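Local coordinates for hydrazine synthase subunit alpha (PDB 5C2V), which catalyses, within the hydrazine synthase complex, the condensation of hydroxylamine with ammonia to hydrazine, using c-type heme, at residues V299-P304 and R338-L343; L522-Y527 and L548-G553; Q117-K122 and I209-L214; M176-N181 and V244-S249. All coordinates share one frame; numbering follows the deposited sequence.

Interaction 1: residues V299-P304 and R338-L343; sequences VYVESP and RSPYPL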
# COMPACT_ATOMS: atom_id res chain seq x y z
N VAL D 299 7.33 16.48 -17.75
CA VAL D 299 8.25 16.68 -16.64
C VAL D 299 7.53 17.46 -15.56
O VAL D 299 7.01 18.54 -15.80
CB VAL D 299 9.52 17.43 -17.07
CG1 VAL D 299 10.38 17.77 -15.86
CG2 VAL D 299 10.31 16.61 -18.08
N TYR D 300 7.50 16.90 -14.35
CA TYR D 300 6.72 17.50 -13.28
C TYR D 300 7.44 17.45 -11.94
O TYR D 300 8.37 16.67 -11.74
CB TYR D 300 5.36 16.81 -13.17
CG TYR D 300 5.42 15.33 -12.85
CD1 TYR D 300 5.72 14.40 -13.83
CD2 TYR D 300 5.14 14.87 -11.57
CE1 TYR D 300 5.77 13.05 -13.54
CE2 TYR D 300 5.19 13.52 -11.27
CZ TYR D 300 5.50 12.61 -12.26
OH TYR D 300 5.54 11.27 -11.97
N VAL D 301 6.98 18.30 -11.03
CA VAL D 301 7.49 18.33 -9.68
C VAL D 301 6.78 17.29 -8.84
O VAL D 301 5.55 17.34 -8.67
CB VAL D 301 7.32 19.72 -9.03
CG1 VAL D 301 7.60 19.65 -7.53
CG2 VAL D 301 8.22 20.74 -9.70
N GLU D 302 7.55 16.34 -8.34
CA GLU D 302 7.04 15.31 -7.45
C GLU D 302 7.43 15.66 -6.02
O GLU D 302 8.59 15.53 -5.63
CB GLU D 302 7.57 13.94 -7.85
CG GLU D 302 6.80 12.76 -7.28
CD GLU D 302 7.38 11.43 -7.70
OE1 GLU D 302 6.80 10.77 -8.59
OE2 GLU D 302 8.43 11.04 -7.14
N SER D 303 6.45 16.10 -5.25
CA SER D 303 6.67 16.52 -3.87
C SER D 303 6.44 15.37 -2.91
O SER D 303 5.47 14.62 -3.06
CB SER D 303 5.77 17.70 -3.52
OG SER D 303 4.40 17.34 -3.58
N PRO D 304 7.32 15.25 -1.90
CA PRO D 304 7.22 14.24 -0.84
C PRO D 304 5.87 14.29 -0.14
O PRO D 304 5.32 13.25 0.23
CB PRO D 304 8.34 14.65 0.12
CG PRO D 304 9.31 15.38 -0.72
CD PRO D 304 8.50 16.11 -1.73
N ARG D 338 12.00 22.93 -8.09
CA ARG D 338 10.67 23.46 -8.37
C ARG D 338 10.66 24.22 -9.69
O ARG D 338 11.70 24.66 -10.18
CB ARG D 338 10.20 24.37 -7.23
CG ARG D 338 10.96 25.68 -7.13
CD ARG D 338 10.70 26.42 -5.83
NE ARG D 338 9.31 26.82 -5.68
CZ ARG D 338 8.87 27.60 -4.69
NH1 ARG D 338 9.71 28.05 -3.77
NH2 ARG D 338 7.58 27.92 -4.63
N SER D 339 9.46 24.36 -10.26
CA SER D 339 9.23 25.15 -11.47
C SER D 339 10.18 24.84 -12.64
O SER D 339 10.97 25.69 -13.03
CB SER D 339 9.32 26.63 -11.13
OG SER D 339 8.48 26.96 -10.04
N PRO D 340 10.10 23.61 -13.19
CA PRO D 340 10.93 23.29 -14.36
C PRO D 340 10.38 23.92 -15.64
O PRO D 340 9.17 23.99 -15.79
CB PRO D 340 10.86 21.76 -14.41
CG PRO D 340 9.52 21.45 -13.85
CD PRO D 340 9.24 22.49 -12.79
N TYR D 341 11.26 24.36 -16.53
CA TYR D 341 10.82 24.95 -17.79
C TYR D 341 11.60 24.45 -19.00
O TYR D 341 12.65 25.00 -19.34
CB TYR D 341 10.90 26.48 -17.73
CG TYR D 341 9.91 27.14 -18.67
CD1 TYR D 341 10.22 27.32 -20.01
CD2 TYR D 341 8.67 27.55 -18.22
CE1 TYR D 341 9.33 27.91 -20.87
CE2 TYR D 341 7.76 28.14 -19.07
CZ TYR D 341 8.10 28.32 -20.40
OH TYR D 341 7.19 28.90 -21.25
N PRO D 342 11.09 23.40 -19.66
CA PRO D 342 11.73 22.84 -20.86
C PRO D 342 11.80 23.84 -22.01
O PRO D 342 10.89 24.66 -22.18
CB PRO D 342 10.83 21.65 -21.23
CG PRO D 342 9.97 21.41 -20.03
CD PRO D 342 9.81 22.73 -19.36
N LEU D 343 12.87 23.76 -22.80
CA LEU D 343 13.02 24.61 -23.98
C LEU D 343 13.00 23.77 -25.25
O LEU D 343 13.39 22.61 -25.23
CB LEU D 343 14.32 25.42 -23.90
CG LEU D 343 14.36 26.66 -23.01
CD1 LEU D 343 15.72 27.33 -23.09
CD2 LEU D 343 13.25 27.63 -23.38
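V301 and P340 form the tight part of this buried contact. The strands 299-303 and 338-342 run antiparallel, 167° between their directions, but their axes come no closer than 7.0 Å and no hydrogen bond joins them: they meet through side chains. The V301 methyl that reaches across is CG2, anti to its own carbonyl carbon (chi1 168°, which puts CG1 anti to N instead). V301 CG2 lies 3.7 Å from P340 CD, at the nitrogen end of the proline ring, and 3.9 Å from the CA of R338, so one methyl fits against the bend where R338, S339 and P340 join. S339 has a positive phi there, and its amide N is bonded by Q288 of the neighbouring strand 285-291. Toward V299 the fit loosens: V299 CG1 comes no nearer than 4.3 Å to P340 CB, and P342 stays farther still. This looser end does not open to solvent; T292, L329 and A315 pack on V299, and K290 on P342. Past V301 the chains part, E302 pairing with K328 and Y326; the R338 side chain leaves the tight part for a salt bridge with D44 and a cation-pi contact with F358, a calcium ligand. Strand 297-303 is the second of its four-stranded sheet and strand 336-342 the first of the next, so this is the side-chain packing between successive blades of the six-bladed beta-propeller.

Interaction 2: residues L522-Y527 and L548-G553; sequences LSDVPY and LRPYHG
D524 meets L548, R549 and P550 across two loops, and its backbone makes a nearly straight link: D524 N donates to L548 O at 2.7 Å. From CB, a chi1 of -71° sets CG beside the backbone N, and CG then lies 3.8 Å from P550 CD. Beyond CG the oxygens divide the work. D524 OD1 takes R549 NE at 2.9 Å through its syn lone pair, a bent salt bridge (N-H...O 133°) with carboxylate and guanidinium planes 52° apart; Y223 adds a weak hydrogen bond. D524 OD2 rests against the proline ring, 3.5 Å from P550 CG. The R549 chain, bent at its middle, gives its terminal nitrogens to D219 and the carbonyl of D265, so three partners fix the guanidinium. Closer to the heme, Y527 OH sits 3.7 Å from L548 CG. Between the two backbones a water accepts from L548 N at 2.6 Å and donates to V525 O at 2.9 Å. The type II beta turn from R549 to H552 leads into strand 553-556 with the heme-binding C556, and Y527 comes within about 6 Å of the heme, so the contact lies beside the pentacoordinated heme c site of the middle domain.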
# COMPACT_ATOMS: atom_id res chain seq x y z
N LEU D 522 -28.21 16.65 -14.62
CA LEU D 522 -27.69 17.99 -14.37
C LEU D 522 -26.29 18.18 -14.97
O LEU D 522 -25.53 17.22 -15.11
CB LEU D 522 -27.64 18.27 -12.87
CG LEU D 522 -28.96 18.35 -12.11
CD1 LEU D 522 -28.73 18.11 -10.62
CD2 LEU D 522 -29.62 19.70 -12.33
N SER D 523 -25.97 19.42 -15.31
CA SER D 523 -24.66 19.74 -15.86
C SER D 523 -24.02 20.86 -15.05
O SER D 523 -24.69 21.53 -14.27
CB SER D 523 -24.77 20.14 -17.33
OG SER D 523 -25.47 21.36 -17.48
N ASP D 524 -22.71 21.03 -15.23
CA ASP D 524 -21.92 22.00 -14.46
C ASP D 524 -21.96 21.72 -12.96
O ASP D 524 -21.79 22.62 -12.15
CB ASP D 524 -22.40 23.43 -14.74
CG ASP D 524 -22.04 23.91 -16.13
OD1 ASP D 524 -21.02 23.45 -16.68
OD2 ASP D 524 -22.78 24.76 -16.67
N VAL D 525 -22.19 20.46 -12.60
CA VAL D 525 -22.18 20.04 -11.20
C VAL D 525 -21.38 18.75 -11.05
O VAL D 525 -21.41 17.88 -11.92
CB VAL D 525 -23.61 19.84 -10.65
CG1 VAL D 525 -24.37 21.15 -10.63
CG2 VAL D 525 -24.36 18.79 -11.46
N PRO D 526 -20.64 18.62 -9.93
CA PRO D 526 -19.84 17.41 -9.69
C PRO D 526 -20.71 16.20 -9.37
O PRO D 526 -21.67 16.32 -8.61
CB PRO D 526 -18.98 17.80 -8.49
CG PRO D 526 -19.78 18.83 -7.77
CD PRO D 526 -20.49 19.61 -8.85
N TYR D 527 -20.38 15.04 -9.94
CA TYR D 527 -21.17 13.83 -9.73
C TYR D 527 -20.37 12.56 -9.99
O TYR D 527 -19.30 12.60 -10.60
CB TYR D 527 -22.41 13.85 -10.63
CG TYR D 527 -22.14 13.46 -12.07
CD1 TYR D 527 -21.67 14.40 -12.98
CD2 TYR D 527 -22.37 12.17 -12.52
CE1 TYR D 527 -21.42 14.05 -14.30
CE2 TYR D 527 -22.12 11.81 -13.84
CZ TYR D 527 -21.65 12.76 -14.72
OH TYR D 527 -21.40 12.41 -16.03
N LEU D 548 -20.39 17.45 -16.56
CA LEU D 548 -20.81 17.65 -17.94
C LEU D 548 -21.05 19.12 -18.22
O LEU D 548 -21.67 19.82 -17.42
CB LEU D 548 -22.08 16.84 -18.24
CG LEU D 548 -22.00 15.32 -18.17
CD1 LEU D 548 -23.39 14.71 -18.27
CD2 LEU D 548 -21.09 14.77 -19.26
N ARG D 549 -20.56 19.60 -19.36
CA ARG D 549 -20.91 20.93 -19.82
C ARG D 549 -22.34 20.88 -20.37
O ARG D 549 -22.82 19.79 -20.71
CB ARG D 549 -19.93 21.43 -20.88
CG ARG D 549 -18.49 21.58 -20.39
CD ARG D 549 -18.41 22.21 -19.00
NE ARG D 549 -19.13 23.47 -18.90
CZ ARG D 549 -18.61 24.66 -19.18
NH1 ARG D 549 -17.35 24.76 -19.58
NH2 ARG D 549 -19.35 25.76 -19.06
N PRO D 550 -23.03 22.03 -20.43
CA PRO D 550 -24.40 22.07 -20.96
C PRO D 550 -24.53 21.43 -22.34
O PRO D 550 -23.67 21.65 -23.20
CB PRO D 550 -24.70 23.57 -21.02
CG PRO D 550 -23.88 24.15 -19.93
CD PRO D 550 -22.61 23.34 -19.89
N TYR D 551 -25.57 20.62 -22.52
CA TYR D 551 -25.89 19.97 -23.80
C TYR D 551 -24.86 18.91 -24.21
O TYR D 551 -25.11 18.12 -25.12
CB TYR D 551 -26.05 21.02 -24.91
CG TYR D 551 -26.27 20.45 -26.28
CD1 TYR D 551 -27.48 19.88 -26.64
CD2 TYR D 551 -25.25 20.46 -27.23
CE1 TYR D 551 -27.68 19.35 -27.90
CE2 TYR D 551 -25.44 19.93 -28.49
CZ TYR D 551 -26.66 19.37 -28.82
OH TYR D 551 -26.86 18.84 -30.07
N HIS D 552 -23.72 18.89 -23.53
CA HIS D 552 -22.70 17.90 -23.81
C HIS D 552 -23.14 16.51 -23.37
O HIS D 552 -24.08 16.36 -22.60
CB HIS D 552 -21.38 18.26 -23.12
CG HIS D 552 -20.58 19.29 -23.86
ND1 HIS D 552 -21.05 20.56 -24.12
CD2 HIS D 552 -19.34 19.22 -24.41
CE1 HIS D 552 -20.13 21.23 -24.78
NE2 HIS D 552 -19.08 20.45 -24.97
N GLY D 553 -22.45 15.50 -23.89
CA GLY D 553 -22.69 14.14 -23.45
C GLY D 553 -21.41 13.36 -23.55
O GLY D 553 -20.55 13.66 -24.37
O HOH W 1 -22.13 17.59 -14.70

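Interaction 3: residues Q117-K122 and I209-L214; sequences QMTDLK and IEFPHL
F211 and L214 supply most of the apolar surface that receives the loop 117-122. One kind of interaction is CH-pi: D120 CB stands 3.9 Å from the centroid of the F211 ring, almost on the ring normal, and the D120 amide N also lies over a face of that ring, displaced toward its rim. Plain apolar packing extends this along the loop. The L121 CB approaches F211 CZ at 4.1 Å, and the branch tips L121 CD1 and I209 CD1 come within 4.4 Å. At the other end L214 points both methyls at the extended chain of Q117, with L214 CD1 3.7 Å from Q117 CG. Polar contacts are fewer and softer. H213 holds CG between its backbone N and carbonyl carbon (chi1 48°), which swings the imidazole back toward the loop; H213 NE2 then makes a weak hydrogen bond of 3.1 Å to D120 OD2. The oxygen comes in at the ring edge, and the carboxylate stands nearly upright on the ring plane, 82° apart. Within the loop, Q117 NE2 adds a weak bond of 3.4 Å to T119 O. T119 OG1 bonds the I105 amide, and M118 O accepts from T216. The loop follows the last strand of the sheet 76-117, while 209-211 edges the larger sheet that follows, so this partly buried contact joins two successive sheets of the N-terminal beta-propeller domain.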
# COMPACT_ATOMS: atom_id res chain seq x y z
N GLN D 117 -6.16 44.81 -16.12
CA GLN D 117 -6.73 43.90 -15.13
C GLN D 117 -7.73 42.92 -15.74
O GLN D 117 -8.78 43.32 -16.25
CB GLN D 117 -7.42 44.69 -14.01
CG GLN D 117 -7.97 43.82 -12.89
CD GLN D 117 -8.68 44.63 -11.83
OE1 GLN D 117 -8.58 45.86 -11.79
NE2 GLN D 117 -9.42 43.95 -10.96
N MET D 118 -7.39 41.63 -15.70
CA MET D 118 -8.22 40.59 -16.31
C MET D 118 -9.39 40.10 -15.44
O MET D 118 -10.49 39.90 -15.95
CB MET D 118 -7.34 39.40 -16.69
CG MET D 118 -6.19 39.79 -17.60
SD MET D 118 -6.77 40.90 -18.90
CE MET D 118 -7.67 39.76 -19.94
N THR D 119 -9.16 39.91 -14.15
CA THR D 119 -10.17 39.30 -13.28
C THR D 119 -10.56 40.15 -12.07
O THR D 119 -9.70 40.63 -11.35
CB THR D 119 -9.70 37.92 -12.76
OG1 THR D 119 -8.40 38.04 -12.18
CG2 THR D 119 -9.66 36.91 -13.89
N ASP D 120 -11.86 40.35 -11.89
CA ASP D 120 -12.39 40.96 -10.67
C ASP D 120 -12.93 39.93 -9.66
O ASP D 120 -13.54 40.32 -8.66
CB ASP D 120 -13.48 41.97 -11.00
CG ASP D 120 -13.54 43.10 -9.98
OD1 ASP D 120 -12.50 43.36 -9.33
OD2 ASP D 120 -14.61 43.72 -9.82
N LEU D 121 -12.71 38.65 -9.92
CA LEU D 121 -13.37 37.55 -9.20
C LEU D 121 -13.32 37.69 -7.68
O LEU D 121 -12.35 38.18 -7.12
CB LEU D 121 -12.73 36.21 -9.59
CG LEU D 121 -13.25 34.95 -8.86
CD1 LEU D 121 -14.66 34.61 -9.30
CD2 LEU D 121 -12.31 33.76 -9.03
N LYS D 122 -14.40 37.26 -7.02
CA LYS D 122 -14.45 37.29 -5.57
C LYS D 122 -13.85 35.96 -5.13
O LYS D 122 -14.50 34.92 -5.19
CB LYS D 122 -15.90 37.44 -5.10
CG LYS D 122 -16.12 37.81 -3.64
CD LYS D 122 -17.62 37.77 -3.33
CE LYS D 122 -18.43 38.53 -4.38
NZ LYS D 122 -19.90 38.44 -4.15
N ILE D 209 -19.57 34.37 -15.52
CA ILE D 209 -19.50 35.64 -14.81
C ILE D 209 -18.87 36.71 -15.70
O ILE D 209 -17.79 36.51 -16.25
CB ILE D 209 -18.71 35.52 -13.50
CG1 ILE D 209 -19.29 34.40 -12.63
CG2 ILE D 209 -18.73 36.84 -12.74
CD1 ILE D 209 -18.46 34.08 -11.41
N GLU D 210 -19.57 37.83 -15.86
CA GLU D 210 -19.09 38.92 -16.72
C GLU D 210 -18.36 40.00 -15.94
O GLU D 210 -18.78 40.40 -14.85
CB GLU D 210 -20.26 39.54 -17.49
CG GLU D 210 -20.61 38.84 -18.79
CD GLU D 210 -21.61 39.62 -19.62
OE1 GLU D 210 -22.79 39.69 -19.23
OE2 GLU D 210 -21.20 40.17 -20.67
N PHE D 211 -17.27 40.49 -16.52
CA PHE D 211 -16.51 41.61 -15.97
C PHE D 211 -16.50 42.76 -16.98
O PHE D 211 -15.55 42.90 -17.75
CB PHE D 211 -15.08 41.19 -15.62
CG PHE D 211 -15.00 40.20 -14.50
CD1 PHE D 211 -15.96 40.17 -13.50
CD2 PHE D 211 -13.95 39.29 -14.44
CE1 PHE D 211 -15.88 39.25 -12.47
CE2 PHE D 211 -13.86 38.38 -13.41
CZ PHE D 211 -14.83 38.36 -12.42
N PRO D 212 -17.57 43.57 -16.98
CA PRO D 212 -17.79 44.65 -17.95
C PRO D 212 -16.74 45.75 -17.88
O PRO D 212 -16.26 46.21 -18.92
CB PRO D 212 -19.17 45.20 -17.56
CG PRO D 212 -19.80 44.13 -16.74
CD PRO D 212 -18.68 43.47 -16.02
N HIS D 213 -16.38 46.17 -16.67
CA HIS D 213 -15.45 47.28 -16.49
C HIS D 213 -14.04 46.90 -16.93
O HIS D 213 -13.23 47.77 -17.26
CB HIS D 213 -15.46 47.76 -15.04
CG HIS D 213 -15.35 46.66 -14.03
ND1 HIS D 213 -16.43 45.89 -13.66
CD2 HIS D 213 -14.30 46.22 -13.30
CE1 HIS D 213 -16.05 45.01 -12.75
NE2 HIS D 213 -14.76 45.19 -12.51
N LEU D 214 -13.74 45.60 -16.92
CA LEU D 214 -12.46 45.11 -17.40
C LEU D 214 -12.53 44.59 -18.83
O LEU D 214 -11.52 44.20 -19.41
CB LEU D 214 -11.95 44.00 -16.47
CG LEU D 214 -11.84 44.39 -15.00
CD1 LEU D 214 -11.37 43.22 -14.16
CD2 LEU D 214 -10.91 45.59 -14.84

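Interaction 4: residues M176-N181 and V244-S249; sequences MDEFHN and VQANGS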
# COMPACT_ATOMS: atom_id res chain seq x y z
N MET D 176 -14.67 25.16 1.39
CA MET D 176 -13.77 24.13 1.89
C MET D 176 -13.65 22.98 0.90
O MET D 176 -14.64 22.55 0.31
CB MET D 176 -14.27 23.60 3.24
CG MET D 176 -13.67 24.28 4.46
SD MET D 176 -14.42 23.71 6.00
CE MET D 176 -13.36 24.50 7.21
N ASP D 177 -12.43 22.48 0.72
CA ASP D 177 -12.23 21.29 -0.10
C ASP D 177 -12.52 20.03 0.71
O ASP D 177 -13.05 20.11 1.82
CB ASP D 177 -10.81 21.25 -0.71
CG ASP D 177 -9.71 21.10 0.34
OD1 ASP D 177 -10.00 20.93 1.54
OD2 ASP D 177 -8.53 21.13 -0.06
N GLU D 178 -12.16 18.88 0.16
CA GLU D 178 -12.44 17.61 0.80
C GLU D 178 -11.51 17.34 1.99
O GLU D 178 -11.77 16.46 2.81
CB GLU D 178 -12.36 16.48 -0.23
CG GLU D 178 -13.42 16.60 -1.32
CD GLU D 178 -13.14 15.74 -2.53
OE1 GLU D 178 -12.04 15.87 -3.11
OE2 GLU D 178 -14.02 14.94 -2.91
N PHE D 179 -10.42 18.09 2.07
CA PHE D 179 -9.50 18.02 3.21
C PHE D 179 -9.82 19.09 4.25
O PHE D 179 -9.09 19.25 5.22
CB PHE D 179 -8.05 18.15 2.74
CG PHE D 179 -7.57 16.97 1.94
CD1 PHE D 179 -7.76 15.68 2.40
CD2 PHE D 179 -6.92 17.16 0.73
CE1 PHE D 179 -7.32 14.59 1.67
CE2 PHE D 179 -6.47 16.08 -0.01
CZ PHE D 179 -6.67 14.79 0.46
N HIS D 180 -10.90 19.82 4.01
CA HIS D 180 -11.35 20.93 4.86
C HIS D 180 -10.34 22.08 4.88
O HIS D 180 -10.30 22.86 5.84
CB HIS D 180 -11.62 20.45 6.29
CG HIS D 180 -12.58 19.30 6.37
ND1 HIS D 180 -12.17 17.99 6.39
CD2 HIS D 180 -13.93 19.28 6.43
CE1 HIS D 180 -13.23 17.20 6.46
NE2 HIS D 180 -14.31 17.96 6.49
N ASN D 181 -9.55 22.20 3.83
CA ASN D 181 -8.72 23.38 3.62
C ASN D 181 -9.62 24.54 3.20
O ASN D 181 -10.63 24.32 2.54
CB ASN D 181 -7.64 23.13 2.57
CG ASN D 181 -6.63 22.09 3.01
OD1 ASN D 181 -6.40 21.10 2.32
ND2 ASN D 181 -6.01 22.31 4.17
N VAL D 244 -6.69 16.97 -7.88
CA VAL D 244 -6.71 16.27 -6.60
C VAL D 244 -7.94 15.38 -6.53
O VAL D 244 -9.07 15.88 -6.44
CB VAL D 244 -6.72 17.26 -5.42
CG1 VAL D 244 -6.83 16.51 -4.10
CG2 VAL D 244 -5.47 18.12 -5.44
N GLN D 245 -7.75 14.07 -6.56
CA GLN D 245 -8.87 13.18 -6.39
C GLN D 245 -8.84 12.65 -4.96
O GLN D 245 -8.09 11.73 -4.62
CB GLN D 245 -8.81 12.03 -7.40
CG GLN D 245 -8.68 12.50 -8.85
CD GLN D 245 -9.97 13.10 -9.39
OE1 GLN D 245 -11.06 12.61 -9.12
NE2 GLN D 245 -9.84 14.19 -10.14
N ALA D 246 -9.67 13.28 -4.13
CA ALA D 246 -9.81 12.95 -2.72
C ALA D 246 -11.11 12.23 -2.35
O ALA D 246 -11.32 11.94 -1.17
CB ALA D 246 -9.66 14.21 -1.88
N ASN D 247 -11.98 11.97 -3.32
CA ASN D 247 -13.38 11.66 -3.02
C ASN D 247 -13.55 10.51 -2.03
O ASN D 247 -13.11 9.40 -2.27
CB ASN D 247 -14.15 11.33 -4.31
CG ASN D 247 -15.63 11.08 -4.07
OD1 ASN D 247 -16.17 11.42 -3.02
ND2 ASN D 247 -16.29 10.47 -5.05
N GLY D 248 -14.22 10.81 -0.92
CA GLY D 248 -14.42 9.85 0.15
C GLY D 248 -13.15 9.19 0.68
O GLY D 248 -12.15 9.85 0.94
N SER D 249 -13.22 7.88 0.83
CA SER D 249 -12.16 7.07 1.41
C SER D 249 -11.17 6.59 0.35
O SER D 249 -10.32 5.74 0.62
CB SER D 249 -12.75 5.87 2.16
OG SER D 249 -13.46 5.01 1.27
O HOH W 2 -11.37 14.95 -5.29
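E178 and F179 both carry CG anti to the carbonyl carbon, beside their own N (chi1 -64° and -69°), and this pair of rotations turns a carboxylate and a ring toward V244, A246 and N247. They are the two central residues of a type I beta turn, D177 to H180, set against the end of strand 239-245 in the propeller domain. D177 braces the turn: its OD1 receives N181 N at 2.7 Å and, weakly, F179 N at 2.9 Å. From CG the E178 chain stays extended (chi2 165°) and passes alongside A246 CB, so its carboxylate reaches the backbone of the other segment. E178 OE2 lies near the CA of N247 and takes a hydrogen bond from the indole of W545, while the amide oxygen of N247 is held by R503. The F179 ring comes in obliquely: F179 CZ is 3.8 Å from A246 CB, and F179 CE2 is 4.1 Å from V244 CG1. The contact is near a bound heme c, about 7 Å from the N247 side chain. One water closes the contact, donating to E178 OE1 at 2.5 Å and to V244 O at 2.7 Å, and accepting from A246 N at 2.7 Å.

In the fold
From the N terminus, 117-122 comes first, then 176-181; interaction 3 closes at 209-214 and interaction 4 at 244-249. Their segments alternate, so these two loops cross, though the contacts stay about 12 Å apart at their nearest atoms. Interaction 1 follows in series at 299-343, and interaction 2 last, closing a short excursion at 522-553; none is nested in another. Interactions 3 and 1 join neighbouring sheets of the propeller domain. Interaction 4 holds a long loop against a propeller strand near the heme, and interaction 2 binds loops of the middle domain; their nearest atoms are about 7 Å apart.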